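Local coordinates for minor capsid protein (Cafeteriavirus-dependent mavirus, PDB 6G42), which probably forms the penton of the mavirus capsid, a single jelly-roll protein that assembles as a pentamer, at residues T199-I204 with I279-N284; I61-F66 with H287-L292. All coordinates share one frame; numbering follows the deposited sequence.

In the fold
Both contacts are buried and lie about 11 Å apart, centre to centre. Contact 1 is made within one sheet: strands 201-207 and 272-281 run antiparallel there, and backbone hydrogen bonds carry most of the join, with a tyrosine and buried polar groups at its end. Contact 2 has no hydrogen bonds across it; aliphatic side chains bring the end of strand 49-62, from the four-stranded sheet, against the chain that follows strand 286-288. Since 286-288 is the neighbour of 272-281, the two contacts share a sheet, tied by Ile279 N to His287 O (2.8 Å) and by Asp281 OD1 to His287 NE2 (2.8 Å).

Contact 1: T199-I204 with I279-N284; sequences TPISHI and IYDYDN
A classic beta bulge breaks the pairing here: Ser202 and His203 both face Tyr280, whose carbonyl O accepts two backbone N-H groups. Ser202 N lies in the carbonyl plane at 3.1 Å from Tyr280 O, while His203 N, tilted slightly from it, gives the longer bond. Tyr280 N returns a bond to His203 O (3.0 Å). Before the bulge, Tyr282 N reaches Pro200 O at 2.9 Å, where Asp281 begins a type I turn.

Tyr282 is set with CG anti to its carbonyl carbon (chi1 -81°), which lays the ring beside the bulged strand. Ser202 CB sits over the ring centre, 3.5 Å from the centroid, as a CH-pi contact, while Thr199 O comes up at the ring edge. Ile201 CG2 meets Ile279 CG2 at 3.8 Å, the two side chains crossing obliquely.

Ser202 OG bonds Lys239 NZ of its own chain and Gln298 NE2 of the second subunit; His59 of that subunit stacks on Tyr282, so this strand end reaches the pentamer interface. Asp281 OD2 takes Tyr102 OH and a salt bridge from Lys67. In the sheet, strand 201-207 lies between 236-239 and 272-281, which in turn pairs with 286-288.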
loop_
_atom_site.group_PDB
_atom_site.type_symbol
_atom_site.label_atom_id
_atom_site.label_comp_id
_atom_site.label_asym_id
_atom_site.label_seq_id
_atom_site.Cartn_x
_atom_site.Cartn_y
_atom_site.Cartn_z
ATOM N N THR C 199 -19.707 1.578 -13.341
ATOM C CA THR C 199 -20.007 0.198 -12.945
ATOM C C THR C 199 -21.368 0.079 -12.241
ATOM O O THR C 199 -21.640 0.807 -11.279
ATOM C CB THR C 199 -18.899 -0.444 -12.066
ATOM O OG1 THR C 199 -19.290 -1.776 -11.709
ATOM C CG2 THR C 199 -18.619 0.347 -10.777
ATOM N N PRO C 200 -22.228 -0.840 -12.720
ATOM C CA PRO C 200 -23.499 -1.065 -12.057
ATOM C C PRO C 200 -23.392 -1.975 -10.835
ATOM O O PRO C 200 -24.373 -2.110 -10.107
ATOM C CB PRO C 200 -24.319 -1.757 -13.141
ATOM C CG PRO C 200 -23.315 -2.569 -13.876
ATOM C CD PRO C 200 -22.053 -1.753 -13.867
ATOM N N ILE C 201 -22.225 -2.585 -10.614
ATOM C CA ILE C 201 -22.056 -3.603 -9.585
ATOM C C ILE C 201 -21.593 -2.984 -8.272
ATOM O O ILE C 201 -20.543 -2.334 -8.219
ATOM C CB ILE C 201 -21.069 -4.691 -10.049
ATOM C CG1 ILE C 201 -21.576 -5.273 -11.372
ATOM C CG2 ILE C 201 -20.912 -5.780 -8.981
ATOM C CD1 ILE C 201 -20.729 -6.362 -11.966
ATOM N N SER C 202 -22.379 -3.222 -7.222
ATOM C CA SER C 202 -22.128 -2.683 -5.884
ATOM C C SER C 202 -21.513 -3.720 -4.944
ATOM O O SER C 202 -20.391 -3.540 -4.473
ATOM C CB SER C 202 -23.429 -2.154 -5.286
ATOM O OG SER C 202 -23.282 -1.865 -3.906
ATOM N N HIS C 203 -22.260 -4.794 -4.695
ATOM C CA HIS C 203 -21.885 -5.838 -3.734
ATOM C C HIS C 203 -22.040 -7.229 -4.352
ATOM O O HIS C 203 -22.786 -7.400 -5.316
ATOM C CB HIS C 203 -22.771 -5.755 -2.485
ATOM C CG HIS C 203 -22.296 -4.776 -1.452
ATOM N ND1 HIS C 203 -22.702 -3.459 -1.422
ATOM C CD2 HIS C 203 -21.478 -4.939 -0.385
ATOM C CE1 HIS C 203 -22.142 -2.851 -0.391
ATOM N NE2 HIS C 203 -21.393 -3.726 0.252
ATOM N N ILE C 204 -21.310 -8.200 -3.800
ATOM C CA ILE C 204 -21.464 -9.624 -4.126
ATOM C C ILE C 204 -21.634 -10.320 -2.784
ATOM O O ILE C 204 -20.803 -10.167 -1.887
ATOM C CB ILE C 204 -20.236 -10.214 -4.859
ATOM C CG1 ILE C 204 -20.068 -9.563 -6.239
ATOM C CG2 ILE C 204 -20.371 -11.731 -5.010
ATOM C CD1 ILE C 204 -18.756 -9.879 -6.926
ATOM N N ILE C 279 -25.298 -11.180 -6.958
ATOM C CA ILE C 279 -24.760 -9.861 -7.244
ATOM C C ILE C 279 -25.876 -8.843 -7.031
ATOM O O ILE C 279 -26.958 -8.998 -7.592
ATOM C CB ILE C 279 -24.256 -9.758 -8.708
ATOM C CG1 ILE C 279 -23.232 -10.854 -9.020
ATOM C CG2 ILE C 279 -23.621 -8.394 -8.978
ATOM C CD1 ILE C 279 -23.064 -11.125 -10.503
ATOM N N TYR C 280 -25.603 -7.809 -6.237
ATOM C CA TYR C 280 -26.499 -6.644 -6.094
ATOM C C TYR C 280 -25.968 -5.476 -6.907
ATOM O O TYR C 280 -24.812 -5.100 -6.748
ATOM C CB TYR C 280 -26.615 -6.224 -4.626
ATOM C CG TYR C 280 -27.564 -7.088 -3.844
ATOM C CD1 TYR C 280 -27.172 -8.339 -3.379
ATOM C CD2 TYR C 280 -28.865 -6.671 -3.592
ATOM C CE1 TYR C 280 -28.047 -9.149 -2.674
ATOM C CE2 TYR C 280 -29.752 -7.472 -2.891
ATOM C CZ TYR C 280 -29.340 -8.709 -2.429
ATOM O OH TYR C 280 -30.222 -9.501 -1.726
ATOM N N ASP C 281 -26.809 -4.908 -7.770
ATOM C CA ASP C 281 -26.467 -3.674 -8.484
ATOM C C ASP C 281 -26.755 -2.446 -7.608
ATOM O O ASP C 281 -27.361 -2.563 -6.539
ATOM C CB ASP C 281 -27.233 -3.575 -9.814
ATOM C CG ASP C 281 -26.713 -4.540 -10.886
ATOM O OD1 ASP C 281 -25.875 -5.414 -10.582
ATOM O OD2 ASP C 281 -27.157 -4.424 -12.051
ATOM N N TYR C 282 -26.320 -1.273 -8.064
ATOM C CA TYR C 282 -26.552 -0.010 -7.335
ATOM C C TYR C 282 -28.022 0.415 -7.268
ATOM O O TYR C 282 -28.425 1.044 -6.292
ATOM C CB TYR C 282 -25.681 1.127 -7.889
ATOM C CG TYR C 282 -24.279 1.075 -7.341
ATOM C CD1 TYR C 282 -24.026 1.398 -6.016
ATOM C CD2 TYR C 282 -23.209 0.679 -8.136
ATOM C CE1 TYR C 282 -22.746 1.334 -5.497
ATOM C CE2 TYR C 282 -21.922 0.614 -7.625
ATOM C CZ TYR C 282 -21.697 0.938 -6.302
ATOM O OH TYR C 282 -20.425 0.873 -5.794
ATOM N N ASP C 283 -28.814 0.047 -8.279
ATOM C CA ASP C 283 -30.288 0.204 -8.223
ATOM C C ASP C 283 -31.023 -0.865 -7.374
ATOM O O ASP C 283 -32.251 -0.956 -7.404
ATOM C CB ASP C 283 -30.891 0.313 -9.635
ATOM C CG ASP C 283 -30.658 -0.922 -10.493
ATOM O OD1 ASP C 283 -30.537 -2.042 -9.955
ATOM O OD2 ASP C 283 -30.597 -0.764 -11.731
ATOM N N ASN C 284 -30.251 -1.662 -6.633
ATOM C CA ASN C 284 -30.740 -2.676 -5.688
ATOM C C ASN C 284 -31.497 -3.839 -6.361
ATOM O O ASN C 284 -32.212 -4.584 -5.692
ATOM C CB ASN C 284 -31.547 -2.018 -4.538
ATOM C CG ASN C 284 -31.111 -2.497 -3.142
ATOM O OD1 ASN C 284 -29.939 -2.796 -2.899
ATOM N ND2 ASN C 284 -32.054 -2.536 -2.212
#

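Contact 2: I61-F66 with H287-L292; sequences IRLPLF and HPLTLL
The flat peptide joining Ile61 to Arg62 carries the Leu292 CD1 methyl over one face, nearly straight above Ile61 C at 3.8 Å; beyond that peptide, in a looser side-chain contact, Leu292 CD2 lies 4.4 Å from Arg62 CB. Leu292 gets there with CG anti to its carbonyl carbon (chi1 -57°) and an extended second torsion that carries CD1 onward to the peptide. The Ile61 side chain departs from the other face of that peptide, and on this side it meets Leu289. Leu292 and Leu289 thus hold the strand end from its two sides.

The second grip is methyl to methyl. Ile61 CD1 and Leu289 CD1 touch at 3.8 Å, their side chains crossing at about a right angle. Ile61 CG1 stands between its own backbone N and carbonyl carbon (chi1 61°), a placing that turns CD1 toward Leu289. Leu289 CD1 also approaches Leu63 CD2, more loosely, at 4.3 Å. Every touch between the segments is apolar or van der Waals in kind.

The charged end of Arg62 turns elsewhere, to a salt bridge from NE to Asp247 and a cation-pi contact with Tyr104. Beyond the contact, Ile61 and Leu63 pack on Ile251 and Leu292 on Tyr248, both of strand 248-264, whereas Leu289 rests on Phe277 and Ile279 of strand 272-281. The contact therefore bridges the two jelly-roll sheets, where strand 49-62 gives way to loop and strand 286-288 has just ended.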
loop_
_atom_site.group_PDB
_atom_site.type_symbol
_atom_site.label_atom_id
_atom_site.label_comp_id
_atom_site.label_asym_id
_atom_site.label_seq_id
_atom_site.Cartn_x
_atom_site.Cartn_y
_atom_site.Cartn_z
ATOM N N ILE C 61 -14.625 -15.805 -13.756
ATOM C CA ILE C 61 -16.024 -15.423 -13.930
ATOM C C ILE C 61 -16.101 -14.198 -14.828
ATOM O O ILE C 61 -15.074 -13.586 -15.132
ATOM C CB ILE C 61 -16.678 -15.068 -12.588
ATOM C CG1 ILE C 61 -15.963 -13.875 -11.944
ATOM C CG2 ILE C 61 -16.652 -16.273 -11.663
ATOM C CD1 ILE C 61 -16.766 -13.229 -10.853
ATOM N N ARG C 62 -17.320 -13.839 -15.228
ATOM C CA ARG C 62 -17.560 -12.641 -16.041
ATOM C C ARG C 62 -18.503 -11.691 -15.316
ATOM O O ARG C 62 -19.468 -12.128 -14.692
ATOM C CB ARG C 62 -18.147 -13.017 -17.398
ATOM C CG ARG C 62 -17.834 -11.998 -18.474
ATOM C CD ARG C 62 -18.703 -12.168 -19.700
ATOM N NE ARG C 62 -18.258 -11.303 -20.792
ATOM C CZ ARG C 62 -18.929 -11.095 -21.927
ATOM N NH1 ARG C 62 -20.106 -11.687 -22.151
ATOM N NH2 ARG C 62 -18.422 -10.279 -22.852
ATOM N N LEU C 63 -18.217 -10.394 -15.399
ATOM C CA LEU C 63 -19.054 -9.369 -14.780
ATOM C C LEU C 63 -19.315 -8.222 -15.758
ATOM O O LEU C 63 -18.440 -7.875 -16.552
ATOM C CB LEU C 63 -18.392 -8.832 -13.513
ATOM C CG LEU C 63 -18.256 -9.783 -12.318
ATOM C CD1 LEU C 63 -17.430 -9.121 -11.223
ATOM C CD2 LEU C 63 -19.607 -10.216 -11.765
ATOM N N PRO C 64 -20.528 -7.634 -15.710
ATOM C CA PRO C 64 -20.806 -6.483 -16.563
ATOM C C PRO C 64 -20.134 -5.206 -16.079
ATOM O O PRO C 64 -19.922 -5.025 -14.875
ATOM C CB PRO C 64 -22.329 -6.353 -16.500
ATOM C CG PRO C 64 -22.720 -6.983 -15.209
ATOM C CD PRO C 64 -21.735 -8.094 -14.994
ATOM N N LEU C 65 -19.803 -4.344 -17.033
ATOM C CA LEU C 65 -19.147 -3.066 -16.771
ATOM C C LEU C 65 -20.095 -1.854 -16.783
ATOM O O LEU C 65 -19.776 -0.824 -16.192
ATOM C CB LEU C 65 -18.027 -2.849 -17.793
ATOM C CG LEU C 65 -17.004 -3.971 -17.997
ATOM C CD1 LEU C 65 -15.806 -3.444 -18.770
ATOM C CD2 LEU C 65 -16.536 -4.580 -16.686
ATOM N N PHE C 66 -21.240 -1.972 -17.456
ATOM C CA PHE C 66 -22.176 -0.853 -17.640
ATOM C C PHE C 66 -23.610 -1.376 -17.786
ATOM O O PHE C 66 -23.820 -2.503 -18.241
ATOM C CB PHE C 66 -21.771 -0.031 -18.868
ATOM C CG PHE C 66 -22.497 1.282 -18.996
ATOM C CD1 PHE C 66 -22.190 2.347 -18.158
ATOM C CD2 PHE C 66 -23.482 1.464 -19.964
ATOM C CE1 PHE C 66 -22.855 3.567 -18.274
ATOM C CE2 PHE C 66 -24.145 2.684 -20.090
ATOM C CZ PHE C 66 -23.833 3.734 -19.243
ATOM N N HIS C 287 -29.430 -10.111 -8.985
ATOM C CA HIS C 287 -29.240 -11.150 -10.021
ATOM C C HIS C 287 -28.091 -12.098 -9.655
ATOM O O HIS C 287 -27.127 -11.668 -9.024
ATOM C CB HIS C 287 -29.032 -10.530 -11.410
ATOM C CG HIS C 287 -27.831 -9.644 -11.513
ATOM N ND1 HIS C 287 -26.705 -9.998 -12.226
ATOM C CD2 HIS C 287 -27.580 -8.415 -11.000
ATOM C CE1 HIS C 287 -25.812 -9.028 -12.145
ATOM N NE2 HIS C 287 -26.318 -8.055 -11.408
ATOM N N PRO C 288 -28.182 -13.387 -10.055
ATOM C CA PRO C 288 -27.206 -14.364 -9.562
ATOM C C PRO C 288 -25.863 -14.320 -10.293
ATOM O O PRO C 288 -25.796 -13.929 -11.466
ATOM C CB PRO C 288 -27.903 -15.713 -9.800
ATOM C CG PRO C 288 -28.899 -15.463 -10.886
ATOM C CD PRO C 288 -29.038 -13.978 -11.101
ATOM N N LEU C 289 -24.808 -14.710 -9.576
ATOM C CA LEU C 289 -23.501 -14.960 -10.173
ATOM C C LEU C 289 -23.568 -16.277 -10.957
ATOM O O LEU C 289 -23.983 -17.304 -10.410
ATOM C CB LEU C 289 -22.416 -15.044 -9.092
ATOM C CG LEU C 289 -20.979 -15.326 -9.561
ATOM C CD1 LEU C 289 -20.454 -14.187 -10.421
ATOM C CD2 LEU C 289 -20.070 -15.570 -8.365
ATOM N N THR C 290 -23.146 -16.250 -12.222
ATOM C CA THR C 290 -23.287 -17.418 -13.104
ATOM C C THR C 290 -21.943 -18.041 -13.467
ATOM O O THR C 290 -20.921 -17.368 -13.467
ATOM C CB THR C 290 -24.085 -17.079 -14.386
ATOM O OG1 THR C 290 -23.378 -16.105 -15.156
ATOM C CG2 THR C 290 -25.472 -16.537 -14.037
ATOM N N LEU C 291 -21.969 -19.337 -13.772
ATOM C CA LEU C 291 -20.771 -20.106 -14.131
ATOM C C LEU C 291 -20.360 -19.925 -15.601
ATOM O O LEU C 291 -21.207 -19.751 -16.487
ATOM C CB LEU C 291 -20.998 -21.603 -13.873
ATOM C CG LEU C 291 -21.219 -22.039 -12.425
ATOM C CD1 LEU C 291 -21.772 -23.454 -12.350
ATOM C CD2 LEU C 291 -19.927 -21.941 -11.639
ATOM N N LEU C 292 -19.046 -19.950 -15.827
ATOM C CA LEU C 292 -18.461 -20.213 -17.138
ATOM C C LEU C 292 -18.027 -21.683 -17.152
ATOM O O LEU C 292 -18.008 -22.331 -16.103
ATOM C CB LEU C 292 -17.255 -19.303 -17.387
ATOM C CG LEU C 292 -17.502 -17.797 -17.291
ATOM C CD1 LEU C 292 -16.199 -17.028 -17.420
ATOM C CD2 LEU C 292 -18.496 -17.346 -18.349
#